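Local coordinates for protein alginate lyase (PDB 5GMT) that probably cleaves alginate by beta-elimination, with specificity for polymannuronate, as a eukaryotic member of polysaccharide lyase family 14, at residues A[13-19]-A[267-273]; A[35-41]-A[78-84]; A[93-97]-A[112-116]. All coordinates share one frame; numbering follows the deposited sequence.

Interaction 1 of 3, residues A[13-19]-A[267-273]; sequences ATTVWSL and NFQILTP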
loop_
_atom_site.group_PDB
_atom_site.type_symbol
_atom_site.label_atom_id
_atom_site.label_comp_id
_atom_site.label_asym_id
_atom_site.label_seq_id
_atom_site.Cartn_x
_atom_site.Cartn_y
_atom_site.Cartn_z
ATOM N N ALA A 13 2.621 21.152 0.403
ATOM C CA ALA A 13 3.569 20.108 0.779
ATOM C C ALA A 13 4.623 19.904 -0.308
ATOM O O ALA A 13 4.329 20.004 -1.500
ATOM C CB ALA A 13 2.831 18.799 1.069
ATOM N N THR A 14 5.851 19.621 0.109
ATOM C CA THR A 14 6.959 19.437 -0.819
ATOM C C THR A 14 6.946 18.047 -1.442
ATOM O O THR A 14 6.853 17.056 -0.731
ATOM C CB THR A 14 8.315 19.638 -0.120
ATOM O OG1 THR A 14 8.329 20.901 0.556
ATOM C CG2 THR A 14 9.451 19.584 -1.134
ATOM N N THR A 15 7.046 17.975 -2.766
ATOM C CA THR A 15 7.186 16.691 -3.443
ATOM C C THR A 15 8.652 16.280 -3.440
ATOM O O THR A 15 9.496 16.998 -3.969
ATOM C CB THR A 15 6.648 16.751 -4.890
ATOM O OG1 THR A 15 5.253 17.066 -4.864
ATOM C CG2 THR A 15 6.839 15.426 -5.585
ATOM N N VAL A 16 8.968 15.141 -2.828
ATOM C CA VAL A 16 10.356 14.707 -2.728
ATOM C C VAL A 16 10.694 13.638 -3.770
ATOM O O VAL A 16 11.851 13.478 -4.132
ATOM C CB VAL A 16 10.699 14.183 -1.303
ATOM C CG1 VAL A 16 10.535 15.308 -0.282
ATOM C CG2 VAL A 16 9.832 12.996 -0.923
ATOM N N TRP A 17 9.678 12.938 -4.273
ATOM C CA TRP A 17 9.876 11.918 -5.295
ATOM C C TRP A 17 8.608 11.731 -6.117
ATOM O O TRP A 17 7.511 11.830 -5.598
ATOM C CB TRP A 17 10.296 10.590 -4.648
ATOM C CG TRP A 17 10.314 9.396 -5.574
ATOM C CD1 TRP A 17 11.346 8.980 -6.379
ATOM C CD2 TRP A 17 9.255 8.453 -5.766
ATOM N NE1 TRP A 17 10.982 7.842 -7.065
ATOM C CE2 TRP A 17 9.705 7.498 -6.699
ATOM C CE3 TRP A 17 7.967 8.328 -5.242
ATOM C CZ2 TRP A 17 8.911 6.443 -7.124
ATOM C CZ3 TRP A 17 7.184 7.274 -5.663
ATOM C CH2 TRP A 17 7.659 6.346 -6.594
ATOM N N SER A 18 8.771 11.477 -7.410
ATOM C CA SER A 18 7.636 11.110 -8.249
ATOM C C SER A 18 8.078 10.138 -9.332
ATOM O O SER A 18 9.267 10.037 -9.646
ATOM C CB SER A 18 6.987 12.346 -8.881
ATOM O OG SER A 18 7.849 12.942 -9.835
ATOM N N LEU A 19 7.110 9.423 -9.896
ATOM C CA LEU A 19 7.366 8.527 -11.011
ATOM C C LEU A 19 6.134 8.520 -11.906
ATOM O O LEU A 19 5.114 7.927 -11.574
ATOM C CB LEU A 19 7.716 7.117 -10.508
ATOM C CG LEU A 19 8.217 6.081 -11.521
ATOM C CD1 LEU A 19 9.143 5.078 -10.853
ATOM C CD2 LEU A 19 7.058 5.355 -12.223
ATOM N N ASN A 267 1.826 7.703 -12.297
ATOM C CA ASN A 267 1.683 8.953 -11.546
ATOM C C ASN A 267 1.901 8.778 -10.029
ATOM O O ASN A 267 1.099 9.246 -9.221
ATOM C CB ASN A 267 0.295 9.547 -11.822
ATOM C CG ASN A 267 0.190 11.008 -11.434
ATOM O OD1 ASN A 267 1.203 11.683 -11.234
ATOM N ND2 ASN A 267 -1.046 11.510 -11.321
ATOM N N PHE A 268 2.975 8.081 -9.667
ATOM C CA PHE A 268 3.420 7.987 -8.271
ATOM C C PHE A 268 3.959 9.320 -7.761
ATOM O O PHE A 268 4.671 10.019 -8.480
ATOM C CB PHE A 268 4.524 6.935 -8.125
ATOM C CG PHE A 268 4.069 5.526 -8.339
ATOM C CD1 PHE A 268 3.669 4.743 -7.264
ATOM C CD2 PHE A 268 4.059 4.970 -9.612
ATOM C CE1 PHE A 268 3.253 3.443 -7.465
ATOM C CE2 PHE A 268 3.659 3.661 -9.809
ATOM C CZ PHE A 268 3.263 2.894 -8.728
ATOM N N GLN A 269 3.650 9.656 -6.511
ATOM C CA GLN A 269 4.228 10.834 -5.856
ATOM C C GLN A 269 4.380 10.595 -4.361
ATOM O O GLN A 269 3.502 10.003 -3.732
ATOM C CB GLN A 269 3.357 12.076 -6.032
ATOM C CG GLN A 269 2.945 12.448 -7.430
ATOM C CD GLN A 269 1.984 13.624 -7.408
ATOM O OE1 GLN A 269 2.236 14.630 -6.742
ATOM N NE2 GLN A 269 0.867 13.489 -8.108
ATOM N N ILE A 270 5.476 11.084 -3.794
ATOM C CA ILE A 270 5.603 11.116 -2.348
ATOM C C ILE A 270 5.883 12.549 -1.937
ATOM O O ILE A 270 6.859 13.162 -2.395
ATOM C CB ILE A 270 6.710 10.171 -1.838
ATOM C CG1 ILE A 270 6.277 8.714 -2.026
ATOM C CG2 ILE A 270 6.993 10.429 -0.373
ATOM C CD1 ILE A 270 7.337 7.698 -1.608
ATOM N N LEU A 271 4.995 13.089 -1.110
ATOM C CA LEU A 271 5.165 14.424 -0.541
ATOM C C LEU A 271 5.423 14.344 0.949
ATOM O O LEU A 271 5.050 13.359 1.594
ATOM C CB LEU A 271 3.925 15.292 -0.786
ATOM C CG LEU A 271 3.473 15.444 -2.233
ATOM C CD1 LEU A 271 2.486 14.341 -2.591
ATOM C CD2 LEU A 271 2.849 16.820 -2.419
ATOM N N THR A 272 6.039 15.392 1.498
ATOM C CA THR A 272 6.279 15.461 2.935
ATOM C C THR A 272 5.675 16.735 3.515
ATOM O O THR A 272 6.327 17.777 3.526
ATOM C CB THR A 272 7.786 15.426 3.269
ATOM O OG1 THR A 272 8.456 16.474 2.556
ATOM C CG2 THR A 272 8.409 14.087 2.886
ATOM N N PRO A 273 4.426 16.655 3.996
ATOM C CA PRO A 273 3.803 17.824 4.622
ATOM C C PRO A 273 4.352 18.031 6.020
ATOM O O PRO A 273 5.048 17.158 6.546
ATOM C CB PRO A 273 2.325 17.444 4.683
ATOM C CG PRO A 273 2.363 15.935 4.875
ATOM C CD PRO A 273 3.578 15.449 4.106
#
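Two residues of strand 14-19, V16 and W17, stand opposite the single I270, making a classic beta bulge in the antiparallel pairing with strand 261-272 at the margin of one sheet of a beta sandwich. I270 O accepts V16 N at 2.9 Å, nearly in line with its C=O bond, and takes a second, weak bond from W17 N. I270 N returns a straight bond to W17 O (2.8 Å, 170° at the hydrogen). Farther along, L19 and F268 exchange backbone bonds, and N267 joins F268 opposite L19 in a G1 bulge. N267 has a positive phi of 57°, which asparagine tolerates better than most residues.

The branched I270 serves both residues of the classic bulge. Its CB lies 4.1 Å from W17 CE3. The CG2 branch meets V16 CG2 at 3.9 Å, while CG1, placed anti to the carbonyl carbon (chi1 -70°), heads for the indole and stops 3.7 Å from W17 CE3. CD1, the tip, settles against that same ring carbon. The broad indole also reaches F268, with W17 CH2 3.5 Å from F268 CB and the two side chains running alongside each other in one direction; its NE1 bonds to H34 O. On the other face of the pair, the T15 and L271 side chains cross obliquely, T15 OG1 coming within 3.4 Å of L271 CD2.

Interaction 2 of 3, residues A[35-41]-A[78-84]; sequences FKPIYHD and GFYSRPS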
loop_
_atom_site.group_PDB
_atom_site.type_symbol
_atom_site.label_atom_id
_atom_site.label_comp_id
_atom_site.label_asym_id
_atom_site.label_seq_id
_atom_site.Cartn_x
_atom_site.Cartn_y
_atom_site.Cartn_z
ATOM N N PHE A 35 12.298 3.535 -9.152
ATOM C CA PHE A 35 11.827 3.230 -7.800
ATOM C C PHE A 35 13.015 3.013 -6.865
ATOM O O PHE A 35 12.851 2.919 -5.649
ATOM C CB PHE A 35 10.953 1.966 -7.761
ATOM C CG PHE A 35 9.625 2.094 -8.460
ATOM C CD1 PHE A 35 8.548 2.713 -7.838
ATOM C CD2 PHE A 35 9.441 1.547 -9.725
ATOM C CE1 PHE A 35 7.316 2.804 -8.479
ATOM C CE2 PHE A 35 8.211 1.629 -10.374
ATOM C CZ PHE A 35 7.148 2.258 -9.754
ATOM N N LYS A 36 14.208 2.911 -7.439
ATOM C CA LYS A 36 15.361 2.419 -6.693
ATOM C C LYS A 36 15.929 3.481 -5.748
ATOM O O LYS A 36 15.798 4.674 -6.000
ATOM C CB LYS A 36 16.440 1.912 -7.663
ATOM C CG LYS A 36 16.083 0.605 -8.365
ATOM C CD LYS A 36 17.116 0.237 -9.422
ATOM C CE LYS A 36 16.744 -1.054 -10.144
ATOM N NZ LYS A 36 17.640 -1.322 -11.318
ATOM N N PRO A 37 16.556 3.047 -4.643
ATOM C CA PRO A 37 16.827 1.652 -4.270
ATOM C C PRO A 37 15.570 0.893 -3.853
ATOM O O PRO A 37 14.690 1.453 -3.186
ATOM C CB PRO A 37 17.799 1.784 -3.097
ATOM C CG PRO A 37 17.487 3.115 -2.510
ATOM C CD PRO A 37 17.110 3.998 -3.662
ATOM N N ILE A 38 15.497 -0.369 -4.262
ATOM C CA ILE A 38 14.407 -1.221 -3.856
ATOM C C ILE A 38 14.955 -2.400 -3.068
ATOM O O ILE A 38 16.139 -2.743 -3.167
ATOM C CB ILE A 38 13.560 -1.707 -5.062
ATOM C CG1 ILE A 38 14.344 -2.679 -5.939
ATOM C CG2 ILE A 38 13.022 -0.510 -5.885
ATOM C CD1 ILE A 38 13.543 -3.173 -7.124
ATOM N N TYR A 39 14.089 -2.980 -2.243
ATOM C CA TYR A 39 14.469 -4.021 -1.311
ATOM C C TYR A 39 13.424 -5.131 -1.328
ATOM O O TYR A 39 12.220 -4.856 -1.375
ATOM C CB TYR A 39 14.606 -3.449 0.111
ATOM C CG TYR A 39 15.539 -2.261 0.224
ATOM C CD1 TYR A 39 15.123 -0.980 -0.158
ATOM C CD2 TYR A 39 16.821 -2.405 0.744
ATOM C CE1 TYR A 39 15.967 0.097 -0.059
ATOM C CE2 TYR A 39 17.670 -1.325 0.856
ATOM C CZ TYR A 39 17.235 -0.075 0.461
ATOM O OH TYR A 39 18.078 1.000 0.571
ATOM N N HIS A 40 13.888 -6.376 -1.291
ATOM C CA HIS A 40 12.994 -7.526 -1.206
ATOM C C HIS A 40 11.977 -7.543 -2.353
ATOM O O HIS A 40 10.780 -7.773 -2.153
ATOM C CB HIS A 40 12.309 -7.538 0.167
ATOM C CG HIS A 40 13.281 -7.588 1.304
ATOM N ND1 HIS A 40 13.965 -8.737 1.635
ATOM C CD2 HIS A 40 13.713 -6.634 2.163
ATOM C CE1 HIS A 40 14.772 -8.493 2.652
ATOM N NE2 HIS A 40 14.641 -7.223 2.990
ATOM N N ASP A 41 12.481 -7.289 -3.555
ATOM C CA ASP A 41 11.677 -7.342 -4.769
ATOM C C ASP A 41 11.376 -8.783 -5.161
ATOM O O ASP A 41 12.235 -9.658 -5.065
ATOM C CB ASP A 41 12.395 -6.619 -5.909
ATOM C CG ASP A 41 13.819 -7.114 -6.099
ATOM O OD1 ASP A 41 14.635 -6.939 -5.176
ATOM O OD2 ASP A 41 14.120 -7.674 -7.168
ATOM N N GLY A 78 6.000 -7.349 -5.610
ATOM C CA GLY A 78 6.235 -6.597 -4.392
ATOM C C GLY A 78 7.650 -6.083 -4.316
ATOM O O GLY A 78 8.578 -6.715 -4.836
ATOM N N PHE A 79 7.809 -4.922 -3.690
ATOM C CA PHE A 79 9.140 -4.397 -3.363
ATOM C C PHE A 79 8.984 -3.218 -2.432
ATOM O O PHE A 79 7.977 -2.533 -2.472
ATOM C CB PHE A 79 9.933 -3.980 -4.630
ATOM C CG PHE A 79 9.232 -2.954 -5.501
ATOM C CD1 PHE A 79 9.346 -1.594 -5.230
ATOM C CD2 PHE A 79 8.479 -3.353 -6.607
ATOM C CE1 PHE A 79 8.711 -0.647 -6.031
ATOM C CE2 PHE A 79 7.842 -2.416 -7.417
ATOM C CZ PHE A 79 7.958 -1.057 -7.132
ATOM N N TYR A 80 9.985 -2.976 -1.594
ATOM C CA TYR A 80 10.018 -1.732 -0.848
ATOM C C TYR A 80 10.871 -0.733 -1.617
ATOM O O TYR A 80 11.929 -1.087 -2.138
ATOM C CB TYR A 80 10.592 -1.932 0.549
ATOM C CG TYR A 80 9.771 -2.778 1.497
ATOM C CD1 TYR A 80 8.907 -2.188 2.408
ATOM C CD2 TYR A 80 9.907 -4.164 1.521
ATOM C CE1 TYR A 80 8.176 -2.953 3.317
ATOM C CE2 TYR A 80 9.179 -4.943 2.424
ATOM C CZ TYR A 80 8.324 -4.323 3.328
ATOM O OH TYR A 80 7.583 -5.067 4.228
ATOM N N SER A 81 10.405 0.507 -1.682
ATOM C CA SER A 81 11.094 1.572 -2.401
ATOM C C SER A 81 11.462 2.706 -1.448
ATOM O O SER A 81 10.591 3.239 -0.756
ATOM C CB SER A 81 10.201 2.092 -3.534
ATOM O OG SER A 81 10.688 3.301 -4.087
ATOM N N ARG A 82 12.746 3.064 -1.399
ATOM C CA ARG A 82 13.204 4.161 -0.556
ATOM C C ARG A 82 14.008 5.170 -1.371
ATOM O O ARG A 82 15.239 5.172 -1.328
ATOM C CB ARG A 82 14.043 3.633 0.606
ATOM C CG ARG A 82 13.282 2.706 1.538
ATOM C CD ARG A 82 14.203 2.129 2.599
ATOM N NE ARG A 82 14.812 3.171 3.426
ATOM C CZ ARG A 82 15.543 2.916 4.506
ATOM N NH1 ARG A 82 15.731 1.655 4.887
ATOM N NH2 ARG A 82 16.071 3.907 5.211
ATOM N N PRO A 83 13.311 6.020 -2.137
ATOM C CA PRO A 83 14.004 7.005 -2.976
ATOM C C PRO A 83 14.980 7.850 -2.158
ATOM O O PRO A 83 14.653 8.243 -1.038
ATOM C CB PRO A 83 12.858 7.842 -3.539
ATOM C CG PRO A 83 11.714 6.873 -3.612
ATOM C CD PRO A 83 11.864 5.973 -2.410
ATOM N N SER A 84 16.165 8.108 -2.707
ATOM C CA SER A 84 17.235 8.718 -1.931
ATOM C C SER A 84 16.867 10.116 -1.441
ATOM O O SER A 84 17.403 10.583 -0.433
ATOM C CB SER A 84 18.527 8.782 -2.745
ATOM O OG SER A 84 18.405 9.739 -3.779
HETATM O O HOH W 1 16.753 7.065 -5.277
#
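F79 has CG between its backbone N and carbonyl carbon (chi1 57°), while F35 has CG anti to its carbonyl carbon (chi1 -68°), and these rotations bring the two rings into an edge-to-face stack. The edge of F79 points at the face of F35, with F79 CZ over the ring centre, centroids 5.0 Å apart and planes at 60°. I38 CG2 approaches the F79 ring obliquely, 3.9 Å from its CD1. S81, small enough to sit at the edges of the two rings, donates its OG to F35 O at 2.7 Å, meeting a lone pair of the carbonyl oxygen within its plane.

Y39 and Y80 form a hydrogen-bonded antiparallel pair. The ladder continues with R82 N to P37 O (3.1 Å), nearly linear, beside the cis peptide preceding P37. A water joins K36 O (2.7 Å) to S84 N. On the other side, R82 CD lies 3.8 Å from Y39 CE1, and the guanidinium goes on to N120 O and Y125 OH.

Strand 38-42 forms the margin of its sheet, with 76-81 next and 238-247 beyond, where F79 pairs through its backbone with F244, while F35 reaches F268 of the facing sheet.

Interaction 3 of 3, residues A[93-97]-A[112-116]; sequences MILKY and LPGLF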
loop_
_atom_site.group_PDB
_atom_site.type_symbol
_atom_site.label_atom_id
_atom_site.label_comp_id
_atom_site.label_asym_id
_atom_site.label_seq_id
_atom_site.Cartn_x
_atom_site.Cartn_y
_atom_site.Cartn_z
ATOM N N MET A 93 4.069 11.865 5.664
ATOM C CA MET A 93 4.302 11.555 4.272
ATOM C C MET A 93 2.965 11.370 3.571
ATOM O O MET A 93 2.017 10.854 4.161
ATOM C CB MET A 93 5.160 10.289 4.179
ATOM C CG MET A 93 6.026 10.143 2.969
ATOM S SD MET A 93 6.987 8.617 3.079
ATOM C CE MET A 93 8.494 9.222 3.828
ATOM N N ILE A 94 2.887 11.801 2.316
ATOM C CA ILE A 94 1.725 11.531 1.484
ATOM C C ILE A 94 2.153 10.700 0.281
ATOM O O ILE A 94 3.064 11.083 -0.445
ATOM C CB ILE A 94 1.046 12.828 0.976
ATOM C CG1 ILE A 94 0.569 13.699 2.142
ATOM C CG2 ILE A 94 -0.118 12.499 0.051
ATOM C CD1 ILE A 94 -0.027 15.034 1.679
ATOM N N LEU A 95 1.515 9.555 0.086
ATOM C CA LEU A 95 1.743 8.756 -1.116
ATOM C C LEU A 95 0.568 8.929 -2.052
ATOM O O LEU A 95 -0.573 8.803 -1.625
ATOM C CB LEU A 95 1.897 7.277 -0.766
ATOM C CG LEU A 95 1.958 6.303 -1.943
ATOM C CD1 LEU A 95 3.232 6.545 -2.744
ATOM C CD2 LEU A 95 1.898 4.848 -1.466
ATOM N N LYS A 96 0.838 9.206 -3.324
ATOM C CA LYS A 96 -0.226 9.269 -4.323
ATOM C C LYS A 96 0.127 8.345 -5.460
ATOM O O LYS A 96 1.292 8.226 -5.794
ATOM C CB LYS A 96 -0.401 10.683 -4.869
ATOM C CG LYS A 96 -0.818 11.717 -3.845
ATOM C CD LYS A 96 -1.056 13.064 -4.503
ATOM C CE LYS A 96 -1.378 14.114 -3.465
ATOM N NZ LYS A 96 -1.696 15.435 -4.088
ATOM N N TYR A 97 -0.874 7.702 -6.056
ATOM C CA TYR A 97 -0.679 6.993 -7.310
ATOM C C TYR A 97 -2.032 6.765 -7.952
ATOM O O TYR A 97 -3.054 6.831 -7.278
ATOM C CB TYR A 97 0.055 5.660 -7.123
ATOM C CG TYR A 97 -0.580 4.660 -6.177
ATOM C CD1 TYR A 97 -0.233 4.638 -4.830
ATOM C CD2 TYR A 97 -1.512 3.729 -6.628
ATOM C CE1 TYR A 97 -0.800 3.704 -3.943
ATOM C CE2 TYR A 97 -2.081 2.794 -5.757
ATOM C CZ TYR A 97 -1.719 2.788 -4.413
ATOM O OH TYR A 97 -2.277 1.862 -3.540
ATOM N N LEU A 112 -2.662 -3.694 -2.130
ATOM C CA LEU A 112 -2.285 -2.525 -2.935
ATOM C C LEU A 112 -1.185 -1.752 -2.214
ATOM O O LEU A 112 -1.069 -1.835 -0.981
ATOM C CB LEU A 112 -3.499 -1.620 -3.176
ATOM C CG LEU A 112 -4.606 -2.160 -4.074
ATOM C CD1 LEU A 112 -5.834 -1.252 -3.931
ATOM C CD2 LEU A 112 -4.158 -2.234 -5.549
ATOM N N PRO A 113 -0.377 -0.984 -2.963
ATOM C CA PRO A 113 0.732 -0.226 -2.364
ATOM C C PRO A 113 0.310 0.775 -1.291
ATOM O O PRO A 113 -0.735 1.411 -1.425
ATOM C CB PRO A 113 1.328 0.525 -3.567
ATOM C CG PRO A 113 1.019 -0.347 -4.729
ATOM C CD PRO A 113 -0.361 -0.897 -4.435
ATOM N N GLY A 114 1.145 0.920 -0.260
ATOM C CA GLY A 114 0.947 1.902 0.790
ATOM C C GLY A 114 2.297 2.310 1.354
ATOM O O GLY A 114 3.326 1.886 0.846
ATOM N N LEU A 115 2.303 3.142 2.393
ATOM C CA LEU A 115 3.565 3.563 3.007
ATOM C C LEU A 115 4.026 2.557 4.073
ATOM O O LEU A 115 3.244 1.719 4.525
ATOM C CB LEU A 115 3.413 4.958 3.623
ATOM C CG LEU A 115 3.172 6.081 2.603
ATOM C CD1 LEU A 115 2.812 7.399 3.294
ATOM C CD2 LEU A 115 4.409 6.250 1.722
ATOM N N PHE A 116 5.292 2.668 4.479
ATOM C CA PHE A 116 5.857 1.861 5.565
ATOM C C PHE A 116 6.956 2.653 6.271
ATOM O O PHE A 116 7.413 3.676 5.763
ATOM C CB PHE A 116 6.427 0.537 5.026
ATOM C CG PHE A 116 7.792 0.675 4.423
ATOM C CD1 PHE A 116 7.953 1.268 3.184
ATOM C CD2 PHE A 116 8.922 0.207 5.097
ATOM C CE1 PHE A 116 9.223 1.418 2.621
ATOM C CE2 PHE A 116 10.186 0.343 4.541
ATOM C CZ PHE A 116 10.338 0.942 3.298
#
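The buried core between the two sheets of the beta sandwich is where M93, L95 and Y97 of strand 92-102 meet P113 and L115 of strand 110-118. The segments run nearly antiparallel, at 165°, but their axes come no closer than 7.6 Å, so side chains rather than a backbone ladder join them. L115 fits between two neighbours: its CD2 touches L95 CB at 3.7 Å and M93 SD at 3.8 Å, while CD1 rests 3.6 Å from M93 O. Leucine's two methyls let one residue meet both, and the unbranched methionine, extended at chi2 (178°), carries SD out to L115 CD2. L95 CD2 reaches the backbone of G114, 3.8 Å from its C.

Y97 adds the polar link. With CG between its backbone N and carbonyl carbon (chi1 57°), the ring crosses the core far enough for OH to donate to P113 O at 2.7 Å, in the carbonyl plane and on a lone pair. The proline ring crosses the tyrosine at a slant, its CB 3.8 Å from Y97 CE1. A phenylalanine here would keep much of this packing but would probably leave the buried P113 carbonyl without its hydroxyl mate. Strand 110-118 follows 92-102 in the chain yet lies in the opposite sheet. Apolar packing between facing antiparallel sheets makes up a beta-sandwich core, here with one hydroxyl-to-carbonyl bond across it, consistent with the jelly-roll fold of the concanavalin-like clan.

In the fold
The three contacts trace both sheets of the sandwich and the core between them. Interactions 1 and 3, with centres about 10 Å apart, share a sheet: strand 92-102 pairs with strand 261-272, L271 O lying 2.8 Å from I94 N, while I270 CG2 packs 3.5 Å from M93 CG. Interaction 2, centred about 15 Å from interaction 1, meets it through W17 CD1 on P83 CB (3.4 Å) and L19 CD1 on F35 CE2 (3.6 Å). Interactions 2 and 3, about 13 Å between centres, touch where Y80 CD1 lies 3.5 Å from F116 CE2; both reach one sheet, in which strand 238-247 separates 76-81 from 110-118. Along the chain, interaction 1 closes a loop that contains the other two.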